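Local coordinates for protein interacting with HSP90 1 (Saccharomyces cerevisiae, PDB 4CGU) that takes part in pre-rRNA processing and is required for the NOP58-snoRNA interaction, its C-terminal CS domain being the part described here, at residues Y81-K86 with L95-E100; M85-G90 with P131-I136. All coordinates share one frame; numbering follows the deposited sequence.

Contact 1 of 2, residues Y81-K86 with L95-E100; sequences YEVKMK and LRILIE
Val83 and Ile97 stand side by side on one face of the sheet, pointing the same way, with Val83 CG1 3.7 Å from Ile97 CG2. Met85, a selenomethionine, also lies beside Ile97, its CG 4.1 Å from the same Ile97 CG2; the bend at its last torsion (chi3 76°) swings CE across to Leu95, 3.7 Å from CD2. Beta-branched and long apolar chains suit this face, because Ile130 of strand 129-131 packs on Val83, Met85, Ile97 and Ile99. The two segments are the strands of an antiparallel beta hairpin in the CS domain, a beta-sandwich fold of the HSP20 clan. Glu82 with Glu100, Lys84 with Leu98 and Lys86 with Arg96 form its hydrogen-bonded pairs, and Arg96 N reaches Lys86 O at 2.8 Å in a nearly straight bond (175°). On the reverse face the extended Lys86 crosses Arg96, its CD 3.5 Å from Arg96 NH2. Both cationic ends are hydrogen-bonded to the backbone of another protein's chain, which probably offsets their mutual proximity. At the far end Tyr81 CD1 meets Ile99 CG2 at 4.0 Å, while the ring's hydroxyl is hydrogen-bonded to Asp109.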
loop_
_atom_site.group_PDB
_atom_site.type_symbol
_atom_site.label_atom_id
_atom_site.label_comp_id
_atom_site.label_asym_id
_atom_site.label_seq_id
_atom_site.Cartn_x
_atom_site.Cartn_y
_atom_site.Cartn_z
ATOM N N TYR B 81 -15.051 -13.159 18.537
ATOM C CA TYR B 81 -15.247 -12.512 17.242
ATOM C C TYR B 81 -16.156 -13.304 16.319
ATOM O O TYR B 81 -16.073 -14.527 16.245
ATOM C CB TYR B 81 -13.910 -12.267 16.538
ATOM C CG TYR B 81 -12.937 -11.412 17.322
ATOM C CD1 TYR B 81 -13.214 -10.078 17.596
ATOM C CD2 TYR B 81 -11.735 -11.940 17.781
ATOM C CE1 TYR B 81 -12.317 -9.292 18.308
ATOM C CE2 TYR B 81 -10.838 -11.161 18.496
ATOM C CZ TYR B 81 -11.132 -9.841 18.756
ATOM O OH TYR B 81 -10.234 -9.074 19.467
ATOM N N GLU B 82 -17.022 -12.587 15.613
ATOM C CA GLU B 82 -17.832 -13.166 14.558
ATOM C C GLU B 82 -17.680 -12.316 13.308
ATOM O O GLU B 82 -17.693 -11.082 13.371
ATOM C CB GLU B 82 -19.295 -13.270 14.983
ATOM C CG GLU B 82 -19.526 -14.347 16.033
ATOM C CD GLU B 82 -20.982 -14.499 16.414
ATOM O OE1 GLU B 82 -21.832 -13.834 15.790
ATOM O OE2 GLU B 82 -21.273 -15.284 17.338
ATOM N N VAL B 83 -17.519 -12.992 12.176
ATOM C CA VAL B 83 -17.207 -12.336 10.921
ATOM C C VAL B 83 -18.349 -12.459 9.919
ATOM O O VAL B 83 -18.955 -13.525 9.769
ATOM C CB VAL B 83 -15.938 -12.944 10.301
ATOM C CG1 VAL B 83 -15.523 -12.168 9.059
ATOM C CG2 VAL B 83 -14.813 -12.975 11.326
ATOM N N LYS B 84 -18.650 -11.355 9.247
ATOM C CA LYS B 84 -19.571 -11.369 8.120
ATOM C C LYS B 84 -18.855 -10.782 6.919
ATOM O O LYS B 84 -17.991 -9.926 7.064
ATOM C CB LYS B 84 -20.816 -10.536 8.415
ATOM C CG LYS B 84 -21.668 -11.057 9.556
ATOM C CD LYS B 84 -22.872 -10.159 9.765
ATOM C CE LYS B 84 -23.792 -10.694 10.848
ATOM N NZ LYS B 84 -24.937 -9.772 11.084
HETATM N N MSE B 85 -19.213 -11.240 5.731
HETATM C CA MSE B 85 -18.635 -10.705 4.517
HETATM C C MSE B 85 -19.748 -10.420 3.526
HETATM O O MSE B 85 -20.748 -11.134 3.485
HETATM C CB MSE B 85 -17.598 -11.681 3.950
HETATM C CG MSE B 85 -16.377 -11.834 4.863
HETATM SE SE MSE B 85 -15.108 -13.229 4.369
HETATM C CE MSE B 85 -14.241 -12.341 2.895
ATOM N N LYS B 86 -19.588 -9.354 2.753
ATOM C CA LYS B 86 -20.588 -8.966 1.769
ATOM C C LYS B 86 -19.901 -8.423 0.525
ATOM O O LYS B 86 -18.965 -7.633 0.628
ATOM C CB LYS B 86 -21.524 -7.909 2.352
ATOM C CG LYS B 86 -22.615 -7.449 1.397
ATOM C CD LYS B 86 -23.517 -6.419 2.053
ATOM C CE LYS B 86 -24.523 -5.835 1.067
ATOM N NZ LYS B 86 -25.243 -4.647 1.635
ATOM N N LEU B 95 -15.573 -5.728 -1.645
ATOM C CA LEU B 95 -15.826 -6.567 -0.486
ATOM C C LEU B 95 -15.867 -5.744 0.791
ATOM O O LEU B 95 -15.021 -4.868 1.005
ATOM C CB LEU B 95 -14.727 -7.628 -0.372
ATOM C CG LEU B 95 -14.757 -8.524 0.863
ATOM C CD1 LEU B 95 -15.936 -9.500 0.810
ATOM C CD2 LEU B 95 -13.436 -9.261 1.018
ATOM N N ARG B 96 -16.856 -6.029 1.635
ATOM C CA ARG B 96 -16.870 -5.512 2.996
ATOM C C ARG B 96 -16.833 -6.653 4.009
ATOM O O ARG B 96 -17.592 -7.613 3.901
ATOM C CB ARG B 96 -18.103 -4.651 3.256
ATOM C CG ARG B 96 -18.168 -4.132 4.686
ATOM C CD ARG B 96 -19.517 -3.526 5.009
ATOM N NE ARG B 96 -20.559 -4.540 5.157
ATOM C CZ ARG B 96 -21.860 -4.278 5.079
ATOM N NH1 ARG B 96 -22.271 -3.038 4.843
ATOM N NH2 ARG B 96 -22.749 -5.253 5.227
ATOM N N ILE B 97 -15.943 -6.538 4.990
ATOM C CA ILE B 97 -15.842 -7.499 6.078
ATOM C C ILE B 97 -16.219 -6.810 7.381
ATOM O O ILE B 97 -15.691 -5.747 7.691
ATOM C CB ILE B 97 -14.405 -8.021 6.212
ATOM C CG1 ILE B 97 -13.888 -8.484 4.848
ATOM C CG2 ILE B 97 -14.326 -9.139 7.251
ATOM C CD1 ILE B 97 -12.405 -8.734 4.820
ATOM N N LEU B 98 -17.141 -7.410 8.127
ATOM C CA LEU B 98 -17.493 -6.953 9.466
ATOM C C LEU B 98 -16.954 -7.921 10.499
ATOM O O LEU B 98 -17.261 -9.114 10.467
ATOM C CB LEU B 98 -19.011 -6.866 9.635
ATOM C CG LEU B 98 -19.794 -5.981 8.670
ATOM C CD1 LEU B 98 -21.233 -5.811 9.139
ATOM C CD2 LEU B 98 -19.116 -4.639 8.539
ATOM N N ILE B 99 -16.144 -7.412 11.417
ATOM C CA ILE B 99 -15.670 -8.227 12.521
ATOM C C ILE B 99 -16.246 -7.664 13.807
ATOM O O ILE B 99 -15.994 -6.513 14.155
ATOM C CB ILE B 99 -14.142 -8.242 12.610
ATOM C CG1 ILE B 99 -13.540 -8.728 11.288
ATOM C CG2 ILE B 99 -13.690 -9.109 13.788
ATOM C CD1 ILE B 99 -12.067 -9.010 11.366
ATOM N N GLU B 100 -17.026 -8.478 14.505
ATOM C CA GLU B 100 -17.759 -8.018 15.672
ATOM C C GLU B 100 -17.397 -8.819 16.923
ATOM O O GLU B 100 -17.395 -10.046 16.902
ATOM C CB GLU B 100 -19.256 -8.130 15.390
ATOM C CG GLU B 100 -20.139 -7.588 16.477
ATOM C CD GLU B 100 -21.606 -7.562 16.084
ATOM O OE1 GLU B 100 -21.903 -7.688 14.876
ATOM O OE2 GLU B 100 -22.460 -7.422 16.986
#

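Contact 2 of 2, residues M85-G90 with P131-I136; sequences MKRFKG and PLPRDI
Arg87, at the end of strand 81-87, faces Pro133 across 9.9 Å between their CA atoms, and Pro133 opens a type I beta turn that closes at Ile136; no backbone hydrogen bond joins the two segments, and side chains span the gap. Arg87 folds at chi2 and chi3 (-71° and -76°), which turns its guanidinium toward the turn. There Asp135 comes from the opposite direction, and Asp135 OD2 meets Arg87 NH2 near the guanidinium plane in a salt bridge; the modelled 2.5 Å is shorter than usual and its exact length is doubtful. Arg87 NH1 to Asp135 OD1, 3.1 Å, is a weak second bond, consistent with the 46° twist between the two flat groups. Ile136 lays CD1 over the centre of one guanidinium face, 3.7 Å from Arg87 NE, while Pro133 CB sits 3.7 Å from NH1. With an alanine at Ile136 the methyl over that face is gone, and the guanidinium is likely to be freer to turn away from Asp135. Charged groups suit this surface position, whereas the rigid Pro133 ring offers apolar carbons: its CD meets the methyl CE of Met85 tip to tip at 3.9 Å. The turn belongs to the loop between strands 129-131 and 144-148, and it rests on the end of strand 81-87 beside strand 95-101, where Leu95 packs against Pro133.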
loop_
_atom_site.group_PDB
_atom_site.type_symbol
_atom_site.label_atom_id
_atom_site.label_comp_id
_atom_site.label_asym_id
_atom_site.label_seq_id
_atom_site.Cartn_x
_atom_site.Cartn_y
_atom_site.Cartn_z
HETATM N N MSE B 85 -19.213 -11.240 5.731
HETATM C CA MSE B 85 -18.635 -10.705 4.517
HETATM C C MSE B 85 -19.748 -10.420 3.526
HETATM O O MSE B 85 -20.748 -11.134 3.485
HETATM C CB MSE B 85 -17.598 -11.681 3.950
HETATM C CG MSE B 85 -16.377 -11.834 4.863
HETATM SE SE MSE B 85 -15.108 -13.229 4.369
HETATM C CE MSE B 85 -14.241 -12.341 2.895
ATOM N N LYS B 86 -19.588 -9.354 2.753
ATOM C CA LYS B 86 -20.588 -8.966 1.769
ATOM C C LYS B 86 -19.901 -8.423 0.525
ATOM O O LYS B 86 -18.965 -7.633 0.628
ATOM C CB LYS B 86 -21.524 -7.909 2.352
ATOM C CG LYS B 86 -22.615 -7.449 1.397
ATOM C CD LYS B 86 -23.517 -6.419 2.053
ATOM C CE LYS B 86 -24.523 -5.835 1.067
ATOM N NZ LYS B 86 -25.243 -4.647 1.635
ATOM N N ARG B 87 -20.368 -8.852 -0.646
ATOM C CA ARG B 87 -19.782 -8.433 -1.914
ATOM C C ARG B 87 -20.562 -7.284 -2.536
ATOM O O ARG B 87 -21.751 -7.120 -2.283
ATOM C CB ARG B 87 -19.704 -9.608 -2.895
ATOM C CG ARG B 87 -18.670 -10.657 -2.520
ATOM C CD ARG B 87 -17.254 -10.146 -2.719
ATOM N NE ARG B 87 -16.874 -10.133 -4.130
ATOM C CZ ARG B 87 -16.305 -11.154 -4.767
ATOM N NH1 ARG B 87 -16.041 -12.284 -4.122
ATOM N NH2 ARG B 87 -16.002 -11.041 -6.054
ATOM N N PHE B 88 -19.881 -6.491 -3.354
ATOM C CA PHE B 88 -20.481 -5.311 -3.960
ATOM C C PHE B 88 -20.140 -5.243 -5.444
ATOM O O PHE B 88 -19.067 -5.676 -5.863
ATOM C CB PHE B 88 -19.982 -4.038 -3.269
ATOM C CG PHE B 88 -20.481 -3.868 -1.860
ATOM C CD1 PHE B 88 -19.814 -4.456 -0.795
ATOM C CD2 PHE B 88 -21.607 -3.104 -1.598
ATOM C CE1 PHE B 88 -20.269 -4.296 0.496
ATOM C CE2 PHE B 88 -22.063 -2.939 -0.306
ATOM C CZ PHE B 88 -21.396 -3.538 0.744
ATOM N N LYS B 89 -21.059 -4.692 -6.229
ATOM C CA LYS B 89 -20.831 -4.461 -7.650
ATOM C C LYS B 89 -20.896 -2.963 -7.931
ATOM O O LYS B 89 -21.663 -2.244 -7.294
ATOM C CB LYS B 89 -21.888 -5.185 -8.488
ATOM C CG LYS B 89 -21.920 -6.692 -8.293
ATOM C CD LYS B 89 -23.074 -7.323 -9.056
ATOM C CE LYS B 89 -23.052 -8.833 -8.918
ATOM N NZ LYS B 89 -24.164 -9.471 -9.670
ATOM N N GLY B 90 -20.085 -2.501 -8.878
ATOM C CA GLY B 90 -20.089 -1.108 -9.296
ATOM C C GLY B 90 -19.763 -0.094 -8.207
ATOM O O GLY B 90 -20.245 1.039 -8.237
ATOM N N PRO B 131 -8.822 -14.790 5.100
ATOM C CA PRO B 131 -8.364 -14.981 3.725
ATOM C C PRO B 131 -9.291 -14.192 2.817
ATOM O O PRO B 131 -10.485 -14.129 3.093
ATOM C CB PRO B 131 -8.554 -16.483 3.499
ATOM C CG PRO B 131 -8.524 -17.080 4.865
ATOM C CD PRO B 131 -9.166 -16.058 5.759
ATOM N N LEU B 132 -8.755 -13.574 1.772
ATOM C CA LEU B 132 -9.578 -12.760 0.891
ATOM C C LEU B 132 -9.967 -13.567 -0.337
ATOM O O LEU B 132 -9.188 -14.402 -0.793
ATOM C CB LEU B 132 -8.831 -11.488 0.489
ATOM C CG LEU B 132 -8.351 -10.606 1.647
ATOM C CD1 LEU B 132 -7.732 -9.330 1.108
ATOM C CD2 LEU B 132 -9.489 -10.286 2.608
ATOM N N PRO B 133 -11.176 -13.329 -0.871
ATOM C CA PRO B 133 -11.652 -14.037 -2.063
ATOM C C PRO B 133 -10.632 -13.904 -3.186
ATOM O O PRO B 133 -10.045 -12.835 -3.348
ATOM C CB PRO B 133 -12.936 -13.288 -2.426
ATOM C CG PRO B 133 -13.375 -12.650 -1.159
ATOM C CD PRO B 133 -12.119 -12.285 -0.436
ATOM N N ARG B 134 -10.421 -14.975 -3.940
ATOM C CA ARG B 134 -9.349 -15.015 -4.926
ATOM C C ARG B 134 -9.690 -14.258 -6.204
ATOM O O ARG B 134 -8.809 -13.971 -7.012
ATOM C CB ARG B 134 -8.982 -16.464 -5.254
ATOM C CG ARG B 134 -10.147 -17.282 -5.776
ATOM C CD ARG B 134 -9.759 -18.732 -5.951
ATOM N NE ARG B 134 -9.094 -19.251 -4.761
ATOM C CZ ARG B 134 -8.892 -20.542 -4.523
ATOM N NH1 ARG B 134 -9.313 -21.449 -5.394
ATOM N NH2 ARG B 134 -8.274 -20.925 -3.415
ATOM N N ASP B 135 -10.965 -13.928 -6.382
ATOM C CA ASP B 135 -11.413 -13.261 -7.603
ATOM C C ASP B 135 -11.398 -11.739 -7.490
ATOM O O ASP B 135 -12.018 -11.048 -8.296
ATOM C CB ASP B 135 -12.822 -13.725 -7.982
ATOM C CG ASP B 135 -13.884 -13.224 -7.016
ATOM O OD1 ASP B 135 -13.670 -13.314 -5.790
ATOM O OD2 ASP B 135 -14.931 -12.734 -7.486
ATOM N N ILE B 136 -10.695 -11.217 -6.489
ATOM C CA ILE B 136 -10.645 -9.777 -6.252
ATOM C C ILE B 136 -9.223 -9.233 -6.358
ATOM O O ILE B 136 -8.295 -9.800 -5.785
ATOM C CB ILE B 136 -11.216 -9.431 -4.860
ATOM C CG1 ILE B 136 -12.742 -9.415 -4.898
ATOM C CG2 ILE B 136 -10.709 -8.088 -4.374
ATOM C CD1 ILE B 136 -13.365 -9.188 -3.541
#

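Overall arrangement
From the N terminus, strand 81-87 enters both contacts. Contact 1 closes first, when the chain turns back through eight intervening residues and segment 95-100, on strand 95-101, lies beside 81-86. The chain then builds the three-stranded sheet 114-116, 121-123, 129-131 before 131-136 returns to 85-90, so contact 2 closes a much longer loop, within which segment 95-100 is nested. The two share Met85 and Lys86, and their centres lie about 12 Å apart. Leu95 joins them directly, touching Pro133, Ile136 and Arg87. Contact 1 thus forms one edge of the four-stranded sheet, and contact 2 ties that edge to the loop leaving the three-stranded sheet.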